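Local coordinates for protein putative uronate isomerase (Thermotoga maritima, PDB 4NAR) that probably has lactate racemase activity or a related isomerase function, and carries a lactate racemase N-terminal domain, at residues R313-N317 with P318-K322; E174-D177 with T178-W181. All coordinates share one frame; numbering follows the deposited sequence.

Interaction 1. Residues R313-N317 with P318-K322; sequences RFHSN and PQMDK
Asp321 reaches back from the first turn of helix 318-327 to the loop that leads into it, and its OD1 takes two backbone N-H groups. Phe314 N lies 3.1 Å from Asp321 OD1 and meets it nearly along the C-O bond. The longer bond, 3.3 Å from His315 N to Asp321 OD1, uses the anti lone pair and is nearly straight (167°). The same oxygen lies at the edge of the Phe314 ring; the other, OD2, is salt-bridged to Arg325. Selenomethionine Met320 lies over one face of the His315 imidazole, with CB 4.1 Å from the ring centroid in a CH-pi contact and SE 4.3 Å from it in a selenium-aromatic one. In the plane of that ring, ND1 of His315 accepts from Asn317 N at 3.0 Å, and NE2 is hydrogen-bonded to Thr72 OG1, so the ring's rotation is fixed at both nitrogens. Replacing His315 by an alanine removes the ring, which would probably leave Asn317 N without its acceptor and Thr72 without its partner, and open a gap beside Met320. With CG anti to the backbone N (chi1 -178°), Asn317 turns OD1 to Met320 N, 3.1 Å away and on a lone pair in the carbonyl plane. Asp321 N bonds Asn317 O, and Asn317 is thus a helix N-cap.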
# COMPACT_ATOMS: atom_id res chain seq x y z
N ARG A 313 4.97 16.97 5.68
CA ARG A 313 4.74 17.04 4.23
C ARG A 313 3.58 16.13 3.79
O ARG A 313 3.13 15.26 4.54
CB ARG A 313 6.01 16.66 3.47
CG ARG A 313 6.18 15.15 3.36
CD ARG A 313 7.62 14.79 3.09
NE ARG A 313 7.81 13.35 2.88
CZ ARG A 313 8.66 12.59 3.57
NH1 ARG A 313 9.40 13.13 4.54
NH2 ARG A 313 8.77 11.29 3.30
N PHE A 314 3.09 16.34 2.57
CA PHE A 314 2.00 15.53 2.05
C PHE A 314 2.52 14.36 1.23
O PHE A 314 1.98 13.24 1.32
CB PHE A 314 1.05 16.39 1.21
CG PHE A 314 0.36 17.45 2.00
CD1 PHE A 314 -0.86 17.19 2.63
CD2 PHE A 314 0.94 18.71 2.14
CE1 PHE A 314 -1.49 18.18 3.40
CE2 PHE A 314 0.32 19.71 2.88
CZ PHE A 314 -0.90 19.45 3.52
N HIS A 315 3.56 14.61 0.44
CA HIS A 315 4.21 13.57 -0.35
C HIS A 315 5.69 13.93 -0.40
O HIS A 315 6.02 15.12 -0.29
CB HIS A 315 3.61 13.50 -1.76
CG HIS A 315 3.88 12.21 -2.48
ND1 HIS A 315 5.09 11.92 -3.08
CD2 HIS A 315 3.08 11.13 -2.69
CE1 HIS A 315 5.02 10.72 -3.63
NE2 HIS A 315 3.81 10.22 -3.41
N SER A 316 6.57 12.95 -0.56
CA SER A 316 8.01 13.25 -0.59
C SER A 316 8.47 13.72 -1.98
O SER A 316 9.46 14.45 -2.11
CB SER A 316 8.85 12.07 -0.09
OG SER A 316 8.54 10.87 -0.80
N ASN A 317 7.75 13.28 -3.01
CA ASN A 317 7.98 13.76 -4.37
C ASN A 317 7.46 15.20 -4.52
O ASN A 317 6.25 15.43 -4.45
CB ASN A 317 7.29 12.82 -5.35
CG ASN A 317 7.53 13.21 -6.80
OD1 ASN A 317 6.79 14.02 -7.35
ND2 ASN A 317 8.57 12.64 -7.41
N PRO A 318 8.37 16.17 -4.74
CA PRO A 318 8.04 17.61 -4.69
C PRO A 318 6.89 17.96 -5.62
O PRO A 318 6.01 18.76 -5.28
CB PRO A 318 9.32 18.30 -5.21
CG PRO A 318 10.42 17.31 -4.93
CD PRO A 318 9.78 15.94 -5.13
N GLN A 319 6.92 17.36 -6.80
CA GLN A 319 5.89 17.61 -7.79
C GLN A 319 4.53 17.15 -7.28
O GLN A 319 3.56 17.92 -7.30
CB GLN A 319 6.26 16.93 -9.10
CG GLN A 319 5.16 16.99 -10.14
CD GLN A 319 5.38 18.09 -11.16
OE1 GLN A 319 5.67 17.82 -12.34
NE2 GLN A 319 5.23 19.35 -10.72
N MSE A 320 4.44 15.90 -6.81
CA MSE A 320 3.18 15.38 -6.28
C MSE A 320 2.68 16.14 -5.04
O MSE A 320 1.48 16.38 -4.89
CB MSE A 320 3.24 13.87 -6.02
CG MSE A 320 2.71 13.05 -7.21
SE MSE A 320 3.27 11.19 -7.25
CE MSE A 320 1.84 10.46 -6.18
N ASP A 321 3.62 16.54 -4.19
CA ASP A 321 3.35 17.42 -3.05
C ASP A 321 2.72 18.76 -3.50
O ASP A 321 1.72 19.22 -2.92
CB ASP A 321 4.64 17.65 -2.26
CG ASP A 321 4.41 18.45 -0.98
OD1 ASP A 321 4.21 17.82 0.08
OD2 ASP A 321 4.43 19.70 -1.04
N LYS A 322 3.31 19.38 -4.54
CA LYS A 322 2.75 20.58 -5.17
C LYS A 322 1.33 20.31 -5.66
O LYS A 322 0.41 21.11 -5.46
CB LYS A 322 3.62 21.00 -6.36
CG LYS A 322 3.90 22.50 -6.48
CD LYS A 322 5.10 22.74 -7.42
CE LYS A 322 6.40 22.11 -6.84
NZ LYS A 322 7.33 21.52 -7.89

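Interaction 2. Residues E174-D177 with T178-W181; sequences EVVD and TFHW. With SO4 (sulfate ion), chain B.
With chi1 at -65°, Thr178 sets OG1 beside its own backbone N, and both donate to Glu174 O one turn earlier: the hydroxyl at 3.0 Å from OG1 to Glu174 O, the amide from the opposite face of the carbonyl plane. At Val176, CG1 stands anti to the backbone N (169°) and runs alongside His180, meeting the imidazole at its edge, 3.4 Å from Val176 CG1 to His180 CD2. The Phe179 ring lies beside the same valine, its CE2 3.9 Å from Val176 CG1. Phe179 CE1 is also centred over one face of the His180 ring, 3.6 Å above its plane, so the imidazole is packed by phenylalanine on that face and by valine at its edge. From this position His180 NE2 donates to sulfate O1 at 2.8 Å, in the ring plane and close to straight (163°); ND1 has a weak bond to Ser156. Thr72, Trp283 and Asn348 also hydrogen-bond the sulfate, which probably came from the crystallisation liquor. The underlying pattern is regular i to i+4 alpha-helical bonding, with one side of helix 173-186 presenting a histidine to an anion-binding pocket.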
# COMPACT_ATOMS: atom_id res chain seq x y z
N GLU A 174 1.46 5.34 -15.49
CA GLU A 174 0.24 5.17 -16.28
C GLU A 174 -0.67 4.11 -15.68
O GLU A 174 -1.84 4.39 -15.41
CB GLU A 174 0.53 4.85 -17.75
CG GLU A 174 1.46 5.83 -18.43
CD GLU A 174 2.92 5.39 -18.33
OE1 GLU A 174 3.33 4.87 -17.24
OE2 GLU A 174 3.65 5.56 -19.33
N VAL A 175 -0.14 2.90 -15.47
CA VAL A 175 -0.97 1.82 -14.98
C VAL A 175 -1.43 2.08 -13.53
O VAL A 175 -2.56 1.72 -13.15
CB VAL A 175 -0.26 0.44 -15.12
CG1 VAL A 175 1.05 0.40 -14.28
CG2 VAL A 175 -1.22 -0.71 -14.76
N VAL A 176 -0.58 2.74 -12.75
CA VAL A 176 -0.90 3.01 -11.35
C VAL A 176 -1.98 4.11 -11.22
O VAL A 176 -2.89 4.01 -10.38
CB VAL A 176 0.39 3.35 -10.55
CG1 VAL A 176 0.06 3.91 -9.15
CG2 VAL A 176 1.32 2.09 -10.48
N ASP A 177 -1.90 5.13 -12.07
CA ASP A 177 -2.95 6.16 -12.12
C ASP A 177 -4.30 5.50 -12.42
O ASP A 177 -5.32 5.81 -11.77
CB ASP A 177 -2.64 7.19 -13.21
CG ASP A 177 -1.62 8.25 -12.77
OD1 ASP A 177 -0.86 8.01 -11.79
OD2 ASP A 177 -1.57 9.32 -13.42
N THR A 178 -4.27 4.59 -13.39
CA THR A 178 -5.46 3.90 -13.88
C THR A 178 -6.12 3.07 -12.80
O THR A 178 -7.34 3.15 -12.63
CB THR A 178 -5.11 2.98 -15.07
OG1 THR A 178 -4.67 3.76 -16.18
CG2 THR A 178 -6.33 2.14 -15.49
N PHE A 179 -5.35 2.28 -12.05
CA PHE A 179 -6.01 1.47 -11.04
C PHE A 179 -6.50 2.31 -9.86
O PHE A 179 -7.57 2.04 -9.31
CB PHE A 179 -5.19 0.23 -10.61
CG PHE A 179 -4.20 0.45 -9.49
CD1 PHE A 179 -4.63 0.65 -8.17
CD2 PHE A 179 -2.84 0.38 -9.73
CE1 PHE A 179 -3.72 0.82 -7.14
CE2 PHE A 179 -1.91 0.54 -8.70
CZ PHE A 179 -2.36 0.77 -7.40
N HIS A 180 -5.73 3.33 -9.49
CA HIS A 180 -6.15 4.22 -8.41
C HIS A 180 -7.47 4.92 -8.76
O HIS A 180 -8.37 5.03 -7.91
CB HIS A 180 -5.06 5.24 -8.08
CG HIS A 180 -4.02 4.72 -7.14
ND1 HIS A 180 -4.29 4.39 -5.83
CD2 HIS A 180 -2.70 4.48 -7.32
CE1 HIS A 180 -3.19 3.97 -5.24
NE2 HIS A 180 -2.20 4.01 -6.13
N TRP A 181 -7.60 5.36 -10.01
CA TRP A 181 -8.82 6.04 -10.42
C TRP A 181 -10.00 5.08 -10.53
O TRP A 181 -11.12 5.41 -10.13
CB TRP A 181 -8.60 6.76 -11.76
CG TRP A 181 -9.74 7.68 -12.11
CD1 TRP A 181 -10.59 7.55 -13.18
CD2 TRP A 181 -10.16 8.84 -11.39
NE1 TRP A 181 -11.52 8.57 -13.17
CE2 TRP A 181 -11.28 9.39 -12.07
CE3 TRP A 181 -9.70 9.50 -10.24
CZ2 TRP A 181 -11.95 10.54 -11.65
CZ3 TRP A 181 -10.37 10.65 -9.80
CH2 TRP A 181 -11.48 11.16 -10.51
S SO4 B . 1.25 4.49 -4.45
O1 SO4 B . 0.40 3.51 -5.15
O2 SO4 B . 2.61 3.94 -4.33
O3 SO4 B . 1.26 5.74 -5.22
O4 SO4 B . 0.70 4.75 -3.11

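In the fold
Both contacts are local, but their places in the fold differ. Interaction 1 is partly buried and forms a helix start, where a loop following strand 302-308 of the parallel sheet turns into helix 318-327; side-chain oxygens there take up backbone N-H groups. Interaction 2 is buried within helix 173-186, in the lactate racemase N-terminal family region, and its backbone bonds are those of a continuous helix, joined by one threonine hydroxyl, while other side chains pack and one histidine meets an anion. The two do not touch, their nearest atoms being about 7 Å apart, yet they border the same sulfate site: Thr72 bonds both His315 and the sulfate held by His180, and Trp283 packs edge-to-face on His315 and hydrogen-bonds the sulfate.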